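Ornithine decarboxylase (PDB 4AIB) probably catalyses the pyridoxal-phosphate-dependent decarboxylation of L-ornithine to putrescine, working as a homodimer whose active sites draw on both subunits. Local coordinates at residues H268-L273 with W354-N359; D122-V127 with V165-K170; K45-V50 with T238-I243; D76-N81 with Y98-K103; K284-Y289 with M324-I329. All coordinates share one frame; numbering follows the deposited sequence.

How the contacts relate
From the N terminus, residues 45-50 open the long loop that contact 3 closes at 238-243, spanning most of the pyridoxal-binding barrel domain. Nested inside it, contact 4 (76-81 with 98-103) closes first and contact 2 (122-127 with 165-170) follows in series. These two meet through a salt bridge between Lys-103 and Glu-126, and both touch the second subunit. Beyond the barrel, contact 1 (268-273 with 354-359) closes a loop within the beta domain and encloses contact 5 (284-289 with 324-329). Contacts 1 and 5 share one mixed sheet and pack together through Leu-355 on Ile-329 and Leu-273 on Tyr-289. Contacts 2 and 5, about 55 Å apart between centres, lie on opposite sides of the chain's centre.

Contact 1 of 5, residues H268-L273 with W354-N359; sequences HLVSSL and WLLFPN
Ser-272 lays its CB over the indole of Trp-354, 3.5 Å from the centroid of the six-membered ring and almost on the ring normal, a CH-pi contact. Its hydroxyl turns elsewhere, to the backbone oxygen of Pro-25. The carbonyl oxygen of Val-270 comes to the edge of the same indole, 3.4 Å from Trp-354 CZ3. The Val-270 branches part toward two neighbours: CG1, anti to the backbone N (chi1 -170°), lies 3.8 Å from Trp-354 CE3, the two side chains crossing at about a right angle, whereas CG2, anti to the carbonyl carbon, reaches Leu-356 CD1 at 3.7 Å. Helix 6-16 covers this face, its Ile-16 touching both Val-270 and Trp-354.

On the other face, Leu-269 and Phe-357 run side by side in the same direction, with Leu-269 CD2 4.0 Å from Phe-357 CD1. Leu-273 instead lies across Leu-355 at roughly a right angle, meeting its CD1.

At the far end His-268 takes over from the regular pairing. ND1 accepts a nearly straight bond (173°) from Asn-359 N at 3.1 Å, the donor tilted 21° from the imidazole plane, while NE2 is bonded to Asp-32; the ring is thus held at both nitrogens.

Four backbone hydrogen bonds join Leu-269 with Phe-357 and Ser-271 with Leu-355, and Val-270 faces Leu-356 as the non-hydrogen-bonded pair between them. This is an antiparallel strand pair in the C-terminal beta domain of class-II ornithine decarboxylases.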
# COMPACT_ATOMS: atom_id res chain seq x y z
N HIS A 268 8.24 -10.47 14.89
CA HIS A 268 9.45 -10.85 14.17
C HIS A 268 9.06 -11.65 12.96
O HIS A 268 8.38 -12.67 13.08
CB HIS A 268 10.39 -11.65 15.06
CG HIS A 268 10.75 -10.95 16.35
ND1 HIS A 268 11.58 -9.89 16.40
CD2 HIS A 268 10.36 -11.20 17.67
CE1 HIS A 268 11.72 -9.48 17.67
NE2 HIS A 268 10.97 -10.28 18.45
N LEU A 269 9.47 -11.18 11.79
CA LEU A 269 9.15 -11.84 10.53
C LEU A 269 10.20 -12.89 10.18
O LEU A 269 11.40 -12.60 10.23
CB LEU A 269 9.02 -10.80 9.41
CG LEU A 269 8.60 -11.27 8.00
CD1 LEU A 269 7.17 -11.79 7.98
CD2 LEU A 269 8.78 -10.15 7.00
N VAL A 270 9.74 -14.09 9.85
CA VAL A 270 10.63 -15.18 9.42
C VAL A 270 10.23 -15.64 8.02
O VAL A 270 9.34 -16.48 7.86
CB VAL A 270 10.61 -16.38 10.40
CG1 VAL A 270 11.72 -17.37 10.06
CG2 VAL A 270 10.75 -15.92 11.84
N SER A 271 10.90 -15.10 7.01
CA SER A 271 10.52 -15.34 5.62
C SER A 271 11.34 -16.44 4.95
O SER A 271 12.47 -16.72 5.35
CB SER A 271 10.59 -14.04 4.83
OG SER A 271 9.76 -13.05 5.42
N SER A 272 10.74 -17.07 3.94
CA SER A 272 11.39 -18.15 3.20
C SER A 272 11.87 -17.65 1.83
O SER A 272 11.44 -16.60 1.37
CB SER A 272 10.42 -19.32 3.01
OG SER A 272 9.27 -18.91 2.29
N LEU A 273 12.74 -18.43 1.20
CA LEU A 273 13.28 -18.07 -0.11
C LEU A 273 12.71 -18.95 -1.22
O LEU A 273 12.67 -20.17 -1.10
CB LEU A 273 14.81 -18.16 -0.11
CG LEU A 273 15.59 -17.19 0.79
CD1 LEU A 273 17.04 -17.62 0.88
CD2 LEU A 273 15.48 -15.75 0.29
N TRP A 354 16.41 -19.70 5.40
CA TRP A 354 15.38 -18.76 5.83
C TRP A 354 15.97 -17.47 6.35
O TRP A 354 17.13 -17.42 6.77
CB TRP A 354 14.50 -19.39 6.91
CG TRP A 354 13.50 -20.40 6.40
CD1 TRP A 354 13.77 -21.63 5.80
CD2 TRP A 354 12.04 -20.31 6.45
NE1 TRP A 354 12.60 -22.28 5.47
CE2 TRP A 354 11.53 -21.54 5.83
CE3 TRP A 354 11.13 -19.37 6.91
CZ2 TRP A 354 10.17 -21.80 5.70
CZ3 TRP A 354 9.76 -19.64 6.78
CH2 TRP A 354 9.29 -20.82 6.19
N LEU A 355 15.16 -16.41 6.32
CA LEU A 355 15.57 -15.09 6.78
C LEU A 355 14.70 -14.65 7.96
O LEU A 355 13.48 -14.77 7.91
CB LEU A 355 15.44 -14.06 5.65
CG LEU A 355 16.56 -13.86 4.63
CD1 LEU A 355 16.80 -15.09 3.77
CD2 LEU A 355 16.22 -12.67 3.74
N LEU A 356 15.34 -14.13 9.01
CA LEU A 356 14.62 -13.51 10.11
C LEU A 356 14.82 -12.00 10.09
O LEU A 356 15.95 -11.52 10.18
CB LEU A 356 15.05 -14.10 11.46
CG LEU A 356 14.69 -13.37 12.77
CD1 LEU A 356 13.19 -13.41 13.06
CD2 LEU A 356 15.47 -13.94 13.95
N PHE A 357 13.72 -11.27 9.96
CA PHE A 357 13.73 -9.82 10.05
C PHE A 357 13.35 -9.42 11.48
O PHE A 357 12.17 -9.48 11.84
CB PHE A 357 12.76 -9.20 9.04
CG PHE A 357 13.16 -9.42 7.60
CD1 PHE A 357 12.76 -10.58 6.93
CD2 PHE A 357 13.91 -8.48 6.92
CE1 PHE A 357 13.11 -10.78 5.61
CE2 PHE A 357 14.27 -8.68 5.59
CZ PHE A 357 13.87 -9.84 4.94
N PRO A 358 14.34 -9.04 12.30
CA PRO A 358 14.09 -8.73 13.71
C PRO A 358 13.35 -7.41 13.87
O PRO A 358 13.66 -6.43 13.18
CB PRO A 358 15.50 -8.61 14.31
CG PRO A 358 16.44 -9.17 13.29
CD PRO A 358 15.77 -8.90 11.97
N ASN A 359 12.37 -7.40 14.77
CA ASN A 359 11.56 -6.23 15.10
C ASN A 359 10.83 -5.63 13.89
O ASN A 359 11.27 -4.64 13.30
CB ASN A 359 12.40 -5.16 15.82
CG ASN A 359 13.18 -5.72 17.00
OD1 ASN A 359 12.64 -6.46 17.82
ND2 ASN A 359 14.45 -5.37 17.08

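Contact 2 of 5, residues D122-V127 with V165-K170; sequences DSIDEV and VEIVLK
Ile-124, in the first turn of helix 124-133, comes up against Val-168 of helix 164-174 with their CA atoms 5.5 Å apart, and no hydrogen bond crosses between the two segments. Val-168 carries the largest share of the buried surface. Its CG2 branch faces the backbone where the first helix begins, lying 4.3 Å from Ile-124 N and close to the carbonyl carbon of Ser-123. The other branch, CG1, is anti to the backbone N (chi1 175°) and meets Val-127 CG2 at 3.9 Å, the two valines inclined to each other. One turn of helix thus separates the two places where Val-168 is met.

Toward the surface, Ile-124 carries its CD1 on an extended chain to Ile-167 CG2, a looser contact at 4.2 Å. Deeper in, Val-168 also packs on Ile-141 of strand 138-143, and Val-127 on Leu-177.

Ser-123 holds the N-cap position: its OG accepts from Glu-126 N at 3.2 Å, fixing the start of the helix that presents Ile-124 and Val-127. Just ahead of the cap, Asp-122 forms a salt bridge to Arg-277 of the second subunit.

Across the interface itself the chemistry is apolar, methyl against methyl and, for Val-168 CG2, methyl against backbone. Helices 124-133 and 164-174 of the barrel domain are therefore held together here by hydrophobic packing, while polar bonds set the helix start and its link to the dimer partner.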
# COMPACT_ATOMS: atom_id res chain seq x y z
N ASP A 122 -8.76 20.53 13.48
CA ASP A 122 -7.82 21.54 12.99
C ASP A 122 -8.41 22.47 11.92
O ASP A 122 -7.69 23.04 11.10
CB ASP A 122 -6.49 20.90 12.53
CG ASP A 122 -6.65 20.01 11.30
OD1 ASP A 122 -7.77 19.54 11.01
OD2 ASP A 122 -5.63 19.78 10.62
N SER A 123 -9.74 22.61 11.93
CA SER A 123 -10.45 23.47 10.98
C SER A 123 -11.75 24.02 11.57
O SER A 123 -12.33 23.43 12.48
CB SER A 123 -10.76 22.69 9.69
OG SER A 123 -11.73 21.69 9.93
N ILE A 124 -12.20 25.15 11.03
CA ILE A 124 -13.46 25.78 11.44
C ILE A 124 -14.68 24.93 11.03
O ILE A 124 -15.71 24.94 11.71
CB ILE A 124 -13.58 27.24 10.92
CG1 ILE A 124 -14.79 27.95 11.54
CG2 ILE A 124 -13.63 27.28 9.39
CD1 ILE A 124 -14.75 29.46 11.43
N ASP A 125 -14.53 24.19 9.93
CA ASP A 125 -15.61 23.35 9.41
C ASP A 125 -15.89 22.14 10.31
O ASP A 125 -17.05 21.78 10.52
CB ASP A 125 -15.30 22.89 7.99
CG ASP A 125 -16.42 22.06 7.38
OD1 ASP A 125 -17.55 22.59 7.26
OD2 ASP A 125 -16.18 20.89 7.03
N GLU A 126 -14.83 21.53 10.83
CA GLU A 126 -14.95 20.35 11.69
C GLU A 126 -15.57 20.68 13.05
O GLU A 126 -16.23 19.84 13.66
CB GLU A 126 -13.60 19.66 11.87
CG GLU A 126 -13.67 18.19 12.24
CD GLU A 126 -13.97 17.28 11.06
OE1 GLU A 126 -13.82 17.72 9.90
OE2 GLU A 126 -14.35 16.11 11.28
N VAL A 127 -15.33 21.91 13.52
CA VAL A 127 -15.97 22.42 14.73
C VAL A 127 -17.49 22.46 14.51
O VAL A 127 -18.26 22.02 15.37
CB VAL A 127 -15.46 23.83 15.10
CG1 VAL A 127 -16.21 24.40 16.30
CG2 VAL A 127 -13.97 23.80 15.40
N VAL A 165 -5.46 29.62 15.21
CA VAL A 165 -5.77 29.08 16.54
C VAL A 165 -6.88 29.86 17.25
O VAL A 165 -7.76 29.27 17.88
CB VAL A 165 -4.51 29.00 17.43
CG1 VAL A 165 -4.83 28.38 18.79
CG2 VAL A 165 -3.41 28.21 16.75
N GLU A 166 -6.83 31.19 17.14
CA GLU A 166 -7.83 32.06 17.75
C GLU A 166 -9.19 31.98 17.04
O GLU A 166 -10.23 32.02 17.70
CB GLU A 166 -7.34 33.52 17.77
CG GLU A 166 -6.42 33.84 18.93
CD GLU A 166 -5.84 35.24 18.85
OE1 GLU A 166 -5.06 35.51 17.91
OE2 GLU A 166 -6.17 36.07 19.73
N ILE A 167 -9.16 31.87 15.72
CA ILE A 167 -10.38 31.77 14.90
C ILE A 167 -11.14 30.48 15.22
O ILE A 167 -12.38 30.48 15.29
CB ILE A 167 -10.07 31.87 13.38
CG1 ILE A 167 -9.41 33.22 13.04
CG2 ILE A 167 -11.31 31.62 12.53
CD1 ILE A 167 -10.27 34.45 13.28
N VAL A 168 -10.40 29.39 15.42
CA VAL A 168 -10.99 28.10 15.77
C VAL A 168 -11.53 28.12 17.20
O VAL A 168 -12.67 27.71 17.44
CB VAL A 168 -9.99 26.94 15.54
CG1 VAL A 168 -10.57 25.61 16.03
CG2 VAL A 168 -9.63 26.83 14.07
N LEU A 169 -10.72 28.60 18.14
CA LEU A 169 -11.13 28.72 19.55
C LEU A 169 -12.38 29.59 19.72
O LEU A 169 -13.21 29.32 20.59
CB LEU A 169 -9.99 29.26 20.42
CG LEU A 169 -8.92 28.28 20.91
CD1 LEU A 169 -7.77 29.05 21.56
CD2 LEU A 169 -9.49 27.26 21.89
N LYS A 170 -12.49 30.63 18.90
CA LYS A 170 -13.68 31.49 18.88
C LYS A 170 -14.90 30.70 18.43
O LYS A 170 -15.98 30.82 19.01
CB LYS A 170 -13.46 32.70 17.97
CG LYS A 170 -14.63 33.67 17.90
CD LYS A 170 -14.34 34.85 16.98
CE LYS A 170 -15.61 35.62 16.63
NZ LYS A 170 -16.21 36.32 17.80

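Contact 3 of 5, residues K45-V50 with T238-I243; sequences KNMPTV and TIEKTI
Thr-49 OG1 donates to Glu-240 OE2 at 2.6 Å, reaching the carboxylate on its syn side and 25° out of its plane. The glutamate gets there by leaving its helix with CG anti to the backbone N (chi1 -165°) and then bending at chi2 (65°), which brings the carboxylate to the loop at Pro-48 and Thr-49. Its second oxygen, OE1, lies 3.3 Å from Pro-48 CD and also near Met-47 CA.

On the buried side Met-47 provides the apolar part. Its chain bends at chi3, and it crosses the side chain of Ile-239 at a slant, Met-47 CE lying 3.8 Å from Ile-239 CG2 and 4.0 Å from Ile-239 CD1. Both residues continue inward, Met-47 onto Ile-222 and Ile-239 onto Leu-200 of helix 194-212. Asn-46, at the end of helix 33-46, adds a further tie to helix 232-245 through Glu-233.

The contact thus joins the turn between helix 33-46 and strand 50-55 to the flank of helix 232-245 on the outside of the barrel. Its chemistry is mixed: one hydrogen bond to a probably charged carboxylate toward the exposed side, with the Met-47 methyl against Ile-239 on the buried side.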
# COMPACT_ATOMS: atom_id res chain seq x y z
N LYS A 45 8.32 3.95 33.20
CA LYS A 45 9.43 4.28 34.09
C LYS A 45 10.02 5.65 33.77
O LYS A 45 10.33 6.43 34.67
CB LYS A 45 10.51 3.20 34.01
CG LYS A 45 11.65 3.35 35.00
CD LYS A 45 12.69 2.25 34.80
CE LYS A 45 13.94 2.52 35.62
NZ LYS A 45 14.72 3.67 35.10
N ASN A 46 10.17 5.94 32.48
CA ASN A 46 10.79 7.19 32.04
C ASN A 46 9.82 8.35 31.86
O ASN A 46 10.20 9.51 32.07
CB ASN A 46 11.62 6.96 30.77
CG ASN A 46 13.00 6.39 31.07
OD1 ASN A 46 13.85 7.08 31.63
ND2 ASN A 46 13.21 5.14 30.70
N MET A 47 8.58 8.04 31.49
CA MET A 47 7.52 9.05 31.38
C MET A 47 6.33 8.68 32.27
O MET A 47 5.34 8.11 31.78
CB MET A 47 7.08 9.23 29.92
CG MET A 47 8.13 9.85 29.02
SD MET A 47 7.62 9.99 27.30
CE MET A 47 6.66 11.50 27.34
N PRO A 48 6.42 8.99 33.58
CA PRO A 48 5.36 8.63 34.53
C PRO A 48 4.09 9.47 34.39
O PRO A 48 2.99 8.97 34.62
CB PRO A 48 6.01 8.88 35.90
CG PRO A 48 7.47 9.01 35.64
CD PRO A 48 7.56 9.61 34.27
N THR A 49 4.24 10.74 34.00
CA THR A 49 3.10 11.66 33.93
C THR A 49 2.38 11.65 32.57
O THR A 49 1.30 12.23 32.44
CB THR A 49 3.51 13.11 34.28
OG1 THR A 49 4.58 13.54 33.43
CG2 THR A 49 3.95 13.21 35.74
N VAL A 50 2.97 10.98 31.59
CA VAL A 50 2.38 10.88 30.25
C VAL A 50 1.92 9.44 29.96
O VAL A 50 2.75 8.54 29.80
CB VAL A 50 3.33 11.38 29.15
CG1 VAL A 50 2.64 11.36 27.79
CG2 VAL A 50 3.82 12.79 29.46
N THR A 238 13.73 14.85 29.04
CA THR A 238 13.56 16.24 28.59
C THR A 238 12.09 16.65 28.53
O THR A 238 11.75 17.76 28.94
CB THR A 238 14.22 16.51 27.22
OG1 THR A 238 13.73 15.57 26.26
CG2 THR A 238 15.74 16.39 27.32
N ILE A 239 11.25 15.77 28.01
CA ILE A 239 9.80 16.01 27.95
C ILE A 239 9.24 16.10 29.37
O ILE A 239 8.42 16.98 29.66
CB ILE A 239 9.06 14.91 27.16
CG1 ILE A 239 9.63 14.78 25.74
CG2 ILE A 239 7.56 15.20 27.09
CD1 ILE A 239 9.26 13.48 25.04
N GLU A 240 9.70 15.21 30.24
CA GLU A 240 9.28 15.16 31.65
C GLU A 240 9.67 16.43 32.41
O GLU A 240 8.91 16.91 33.25
CB GLU A 240 9.89 13.93 32.33
CG GLU A 240 9.26 13.57 33.67
CD GLU A 240 7.81 13.13 33.54
OE1 GLU A 240 7.46 12.44 32.56
OE2 GLU A 240 7.02 13.47 34.44
N LYS A 241 10.85 16.96 32.10
CA LYS A 241 11.36 18.17 32.74
C LYS A 241 10.64 19.42 32.22
O LYS A 241 10.32 20.32 32.99
CB LYS A 241 12.87 18.29 32.52
CG LYS A 241 13.57 19.35 33.37
CD LYS A 241 15.08 19.14 33.37
CE LYS A 241 15.81 20.31 34.01
NZ LYS A 241 15.92 21.47 33.08
N THR A 242 10.38 19.45 30.91
CA THR A 242 9.68 20.57 30.27
C THR A 242 8.23 20.67 30.75
O THR A 242 7.71 21.77 30.94
CB THR A 242 9.75 20.48 28.73
OG1 THR A 242 11.09 20.20 28.32
CG2 THR A 242 9.31 21.80 28.09
N ILE A 243 7.59 19.51 30.95
CA ILE A 243 6.23 19.43 31.49
C ILE A 243 6.11 20.16 32.83
O ILE A 243 5.14 20.90 33.07
CB ILE A 243 5.75 17.96 31.62
CG1 ILE A 243 5.41 17.35 30.24
CG2 ILE A 243 4.58 17.82 32.58
CD1 ILE A 243 4.39 18.12 29.42

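Contact 4 of 5, residues D76-N81 with Y98-K103; sequences DCASLN and YSQTFK
At the mouth of the TIM-type barrel, where strands 74-77 and 96-98 run out into loops, Cys-77 and Tyr-98 make a parallel bridge with CA atoms 5.1 Å apart. The contact lies beside the predicted cofactor attachment point: the Ala-78 side chain is about 4 Å from that of Lys-57, the residue expected to carry pyridoxal phosphate, with no cofactor attached here. Cys-334 of the second subunit, the predicted proton donor, packs on Ala-78 and Gln-100, in keeping with an active site shared between subunits.

Past the bridge the pairing frays. Ser-99 N reaches Cys-77 O only by a weak, bent bond (121°), and Ser-99 forms the centre of an inverse gamma turn. Its OG lies 2.9 Å from both Asp-76 OD1 and Asp-76 OD2, close to each oxygen but weakly bonded at best.

The Tyr-98 ring stands edge-on to the opposite backbone. Its CD1 meets Cys-77 O at 3.3 Å and its CE1 meets Ala-78 O at 3.2 Å, both oxygens near the ring plane, so two carbonyls line one rim of the phenol.

Gln-100 comes to Ala-78 O from another direction, its chain bent at chi2 (55°) to bring the amide back. NE2 donates to Ala-78 O at 3.2 Å, with the oxygen close to the amide plane but the donor 36° above the carbonyl plane.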
# COMPACT_ATOMS: atom_id res chain seq x y z
N ASP A 76 -5.57 5.15 20.39
CA ASP A 76 -5.62 6.20 19.38
C ASP A 76 -6.19 5.65 18.08
O ASP A 76 -5.53 4.89 17.37
CB ASP A 76 -4.21 6.76 19.16
CG ASP A 76 -4.22 8.05 18.39
OD1 ASP A 76 -4.81 9.03 18.88
OD2 ASP A 76 -3.63 8.09 17.28
N CYS A 77 -7.43 6.02 17.79
CA CYS A 77 -8.14 5.46 16.64
C CYS A 77 -8.39 6.50 15.55
O CYS A 77 -8.91 7.59 15.82
CB CYS A 77 -9.45 4.82 17.09
SG CYS A 77 -9.23 3.52 18.33
N ALA A 78 -8.01 6.15 14.32
CA ALA A 78 -8.13 7.04 13.17
C ALA A 78 -9.47 6.88 12.45
O ALA A 78 -10.02 7.85 11.94
CB ALA A 78 -6.97 6.83 12.21
N SER A 79 -9.97 5.65 12.40
CA SER A 79 -11.22 5.34 11.72
C SER A 79 -12.24 4.71 12.67
O SER A 79 -11.91 4.42 13.82
CB SER A 79 -10.97 4.41 10.53
OG SER A 79 -10.48 3.15 10.96
N LEU A 80 -13.46 4.52 12.18
CA LEU A 80 -14.52 3.85 12.94
C LEU A 80 -14.21 2.36 13.16
O LEU A 80 -14.54 1.80 14.20
CB LEU A 80 -15.87 4.02 12.24
CG LEU A 80 -17.13 3.35 12.82
CD1 LEU A 80 -17.49 3.91 14.19
CD2 LEU A 80 -18.29 3.52 11.85
N ASN A 81 -13.57 1.75 12.17
CA ASN A 81 -13.15 0.34 12.26
C ASN A 81 -12.15 0.11 13.39
O ASN A 81 -12.22 -0.91 14.09
CB ASN A 81 -12.58 -0.15 10.93
CG ASN A 81 -13.65 -0.47 9.90
OD1 ASN A 81 -13.35 -0.89 8.79
ND2 ASN A 81 -14.92 -0.28 10.27
N TYR A 98 -10.63 9.56 19.37
CA TYR A 98 -10.87 9.54 17.93
C TYR A 98 -10.00 10.58 17.23
O TYR A 98 -10.45 11.70 16.94
CB TYR A 98 -12.37 9.76 17.65
CG TYR A 98 -12.81 9.47 16.22
CD1 TYR A 98 -11.97 8.80 15.32
CD2 TYR A 98 -14.08 9.84 15.79
CE1 TYR A 98 -12.38 8.54 14.03
CE2 TYR A 98 -14.50 9.58 14.49
CZ TYR A 98 -13.65 8.93 13.62
OH TYR A 98 -14.06 8.66 12.33
N SER A 99 -8.75 10.20 16.96
CA SER A 99 -7.77 11.09 16.35
C SER A 99 -7.90 11.14 14.83
O SER A 99 -7.14 10.50 14.10
CB SER A 99 -6.35 10.69 16.75
OG SER A 99 -6.03 9.39 16.28
N GLN A 100 -8.89 11.89 14.36
CA GLN A 100 -9.09 12.12 12.94
C GLN A 100 -9.49 13.57 12.72
O GLN A 100 -10.54 14.01 13.19
CB GLN A 100 -10.14 11.15 12.37
CG GLN A 100 -10.39 11.29 10.88
CD GLN A 100 -9.13 11.17 10.04
OE1 GLN A 100 -8.79 12.07 9.28
NE2 GLN A 100 -8.44 10.04 10.17
N THR A 101 -8.63 14.30 12.03
CA THR A 101 -8.83 15.73 11.77
C THR A 101 -10.07 15.99 10.92
O THR A 101 -10.80 16.95 11.17
CB THR A 101 -7.59 16.38 11.12
OG1 THR A 101 -7.18 15.60 9.98
CG2 THR A 101 -6.44 16.47 12.11
N PHE A 102 -10.29 15.15 9.92
CA PHE A 102 -11.47 15.25 9.07
C PHE A 102 -12.25 13.94 9.03
O PHE A 102 -11.86 12.98 8.36
CB PHE A 102 -11.08 15.72 7.66
CG PHE A 102 -10.51 17.11 7.62
CD1 PHE A 102 -11.34 18.22 7.77
CD2 PHE A 102 -9.15 17.32 7.43
CE1 PHE A 102 -10.82 19.51 7.73
CE2 PHE A 102 -8.63 18.60 7.39
CZ PHE A 102 -9.46 19.70 7.54
N LYS A 103 -13.35 13.92 9.77
CA LYS A 103 -14.14 12.71 9.98
C LYS A 103 -15.32 12.64 9.02
O LYS A 103 -15.98 13.65 8.77
CB LYS A 103 -14.65 12.66 11.43
CG LYS A 103 -13.55 12.65 12.48
CD LYS A 103 -14.08 13.00 13.87
CE LYS A 103 -14.23 14.50 14.08
NZ LYS A 103 -12.92 15.20 14.12

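Contact 5 of 5, residues K284-Y289 with M324-I329; sequences KKQIEY and MYESII
The Tyr-325 ring is hemmed in by three residues of the neighbouring strand. Lys-284 sets its CE at the ring edge, 3.8 Å from Tyr-325 CE1 and near the ring plane, its chain crossing the tyrosine at about a right angle. Lys-285 CG approaches CE1 from out of the plane, on the side from which Ile-287 CD1 also comes, 3.7 Å from Tyr-325 CD2. Ile-287 CG1, anti to the carbonyl carbon (chi1 -43°), carries that methyl there. Aliphatic lysine carbons, not ammonium ends, do the touching. Tyr-289 takes Ser-327 OG at its ring edge, 3.5 Å from CE2, while its own hydroxyl is bonded to Met-348 N.

On the other face of the sheet Glu-288 and Ile-328 lie alongside, pointing the same way, with Glu-288 CG 4.1 Å from Ile-328 CB. The glutamate's carboxylate looks beyond, to a salt bridge with Arg-277.

In the backbone, Tyr-289 N donates to Ile-328 O at 2.8 Å in a nearly straight bond (169°). Ile-328 N reaches Ile-287 O from above its carbonyl plane. The bridged pairs Ile-287/Ser-327, Glu-288/Ile-328 and Tyr-289/Ile-329 alternate between faces of this parallel strand pair in the C-terminal beta domain's mixed sheet.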
# COMPACT_ATOMS: atom_id res chain seq x y z
N LYS A 284 33.19 -9.04 -8.94
CA LYS A 284 32.73 -9.88 -7.83
C LYS A 284 31.22 -10.14 -7.86
O LYS A 284 30.43 -9.23 -8.09
CB LYS A 284 33.15 -9.28 -6.48
CG LYS A 284 33.77 -10.27 -5.51
CD LYS A 284 32.77 -11.29 -4.97
CE LYS A 284 33.43 -12.31 -4.06
NZ LYS A 284 33.80 -11.74 -2.74
N LYS A 285 30.85 -11.39 -7.59
CA LYS A 285 29.47 -11.84 -7.67
C LYS A 285 28.57 -11.32 -6.54
O LYS A 285 28.92 -11.42 -5.36
CB LYS A 285 29.39 -13.37 -7.75
CG LYS A 285 30.18 -14.12 -6.68
CD LYS A 285 30.63 -15.50 -7.15
CE LYS A 285 29.52 -16.53 -7.04
NZ LYS A 285 29.94 -17.85 -7.59
N GLN A 286 27.44 -10.75 -6.93
CA GLN A 286 26.35 -10.44 -6.00
C GLN A 286 25.23 -11.44 -6.25
O GLN A 286 25.03 -11.89 -7.38
CB GLN A 286 25.86 -8.99 -6.16
CG GLN A 286 25.48 -8.58 -7.58
CD GLN A 286 24.68 -7.29 -7.63
OE1 GLN A 286 24.74 -6.46 -6.72
NE2 GLN A 286 23.91 -7.12 -8.71
N ILE A 287 24.51 -11.80 -5.19
CA ILE A 287 23.45 -12.81 -5.30
C ILE A 287 22.08 -12.23 -4.96
O ILE A 287 21.85 -11.76 -3.84
CB ILE A 287 23.74 -14.06 -4.43
CG1 ILE A 287 25.21 -14.48 -4.56
CG2 ILE A 287 22.83 -15.20 -4.84
CD1 ILE A 287 25.67 -15.49 -3.53
N GLU A 288 21.18 -12.28 -5.94
CA GLU A 288 19.81 -11.79 -5.76
C GLU A 288 18.90 -12.88 -5.21
O GLU A 288 18.95 -14.03 -5.65
CB GLU A 288 19.26 -11.26 -7.09
CG GLU A 288 19.81 -9.90 -7.51
CD GLU A 288 19.51 -9.57 -8.96
OE1 GLU A 288 18.35 -9.73 -9.39
OE2 GLU A 288 20.45 -9.13 -9.67
N TYR A 289 18.07 -12.51 -4.24
CA TYR A 289 17.14 -13.45 -3.63
C TYR A 289 15.70 -12.94 -3.70
O TYR A 289 15.45 -11.74 -3.73
CB TYR A 289 17.53 -13.72 -2.17
CG TYR A 289 18.85 -14.44 -2.02
CD1 TYR A 289 18.92 -15.83 -2.11
CD2 TYR A 289 20.02 -13.74 -1.77
CE1 TYR A 289 20.13 -16.50 -1.97
CE2 TYR A 289 21.24 -14.39 -1.63
CZ TYR A 289 21.28 -15.77 -1.73
OH TYR A 289 22.48 -16.43 -1.59
N MET A 324 30.95 -14.46 2.65
CA MET A 324 29.88 -13.47 2.61
C MET A 324 29.82 -12.73 1.28
O MET A 324 30.84 -12.21 0.81
CB MET A 324 30.01 -12.48 3.77
CG MET A 324 29.06 -12.74 4.93
SD MET A 324 29.30 -14.31 5.78
CE MET A 324 28.05 -14.17 7.05
N TYR A 325 28.63 -12.68 0.69
CA TYR A 325 28.40 -11.98 -0.56
C TYR A 325 27.37 -10.87 -0.38
O TYR A 325 26.45 -11.00 0.43
CB TYR A 325 27.93 -12.95 -1.65
CG TYR A 325 28.88 -14.10 -1.93
CD1 TYR A 325 30.00 -13.92 -2.73
CD2 TYR A 325 28.64 -15.36 -1.40
CE1 TYR A 325 30.87 -14.96 -2.99
CE2 TYR A 325 29.51 -16.42 -1.65
CZ TYR A 325 30.62 -16.21 -2.45
OH TYR A 325 31.48 -17.25 -2.71
N GLU A 326 27.52 -9.78 -1.14
CA GLU A 326 26.55 -8.69 -1.13
C GLU A 326 25.25 -9.15 -1.76
O GLU A 326 25.16 -9.34 -2.97
CB GLU A 326 27.10 -7.46 -1.86
CG GLU A 326 26.17 -6.25 -1.84
CD GLU A 326 26.68 -5.08 -2.67
OE1 GLU A 326 27.47 -5.31 -3.62
OE2 GLU A 326 26.28 -3.94 -2.38
N SER A 327 24.23 -9.34 -0.92
CA SER A 327 22.96 -9.91 -1.36
C SER A 327 21.85 -8.87 -1.46
O SER A 327 21.70 -8.02 -0.58
CB SER A 327 22.54 -11.05 -0.42
OG SER A 327 23.54 -12.05 -0.36
N ILE A 328 21.10 -8.94 -2.55
CA ILE A 328 19.93 -8.10 -2.79
C ILE A 328 18.67 -8.94 -2.59
O ILE A 328 18.44 -9.91 -3.32
CB ILE A 328 19.92 -7.50 -4.22
CG1 ILE A 328 21.22 -6.72 -4.51
CG2 ILE A 328 18.67 -6.66 -4.46
CD1 ILE A 328 21.27 -5.31 -3.95
N ILE A 329 17.85 -8.57 -1.61
CA ILE A 329 16.64 -9.32 -1.31
C ILE A 329 15.40 -8.59 -1.83
O ILE A 329 15.19 -7.42 -1.53
CB ILE A 329 16.50 -9.61 0.20
CG1 ILE A 329 17.83 -10.10 0.78
CG2 ILE A 329 15.42 -10.66 0.45
CD1 ILE A 329 18.00 -9.84 2.26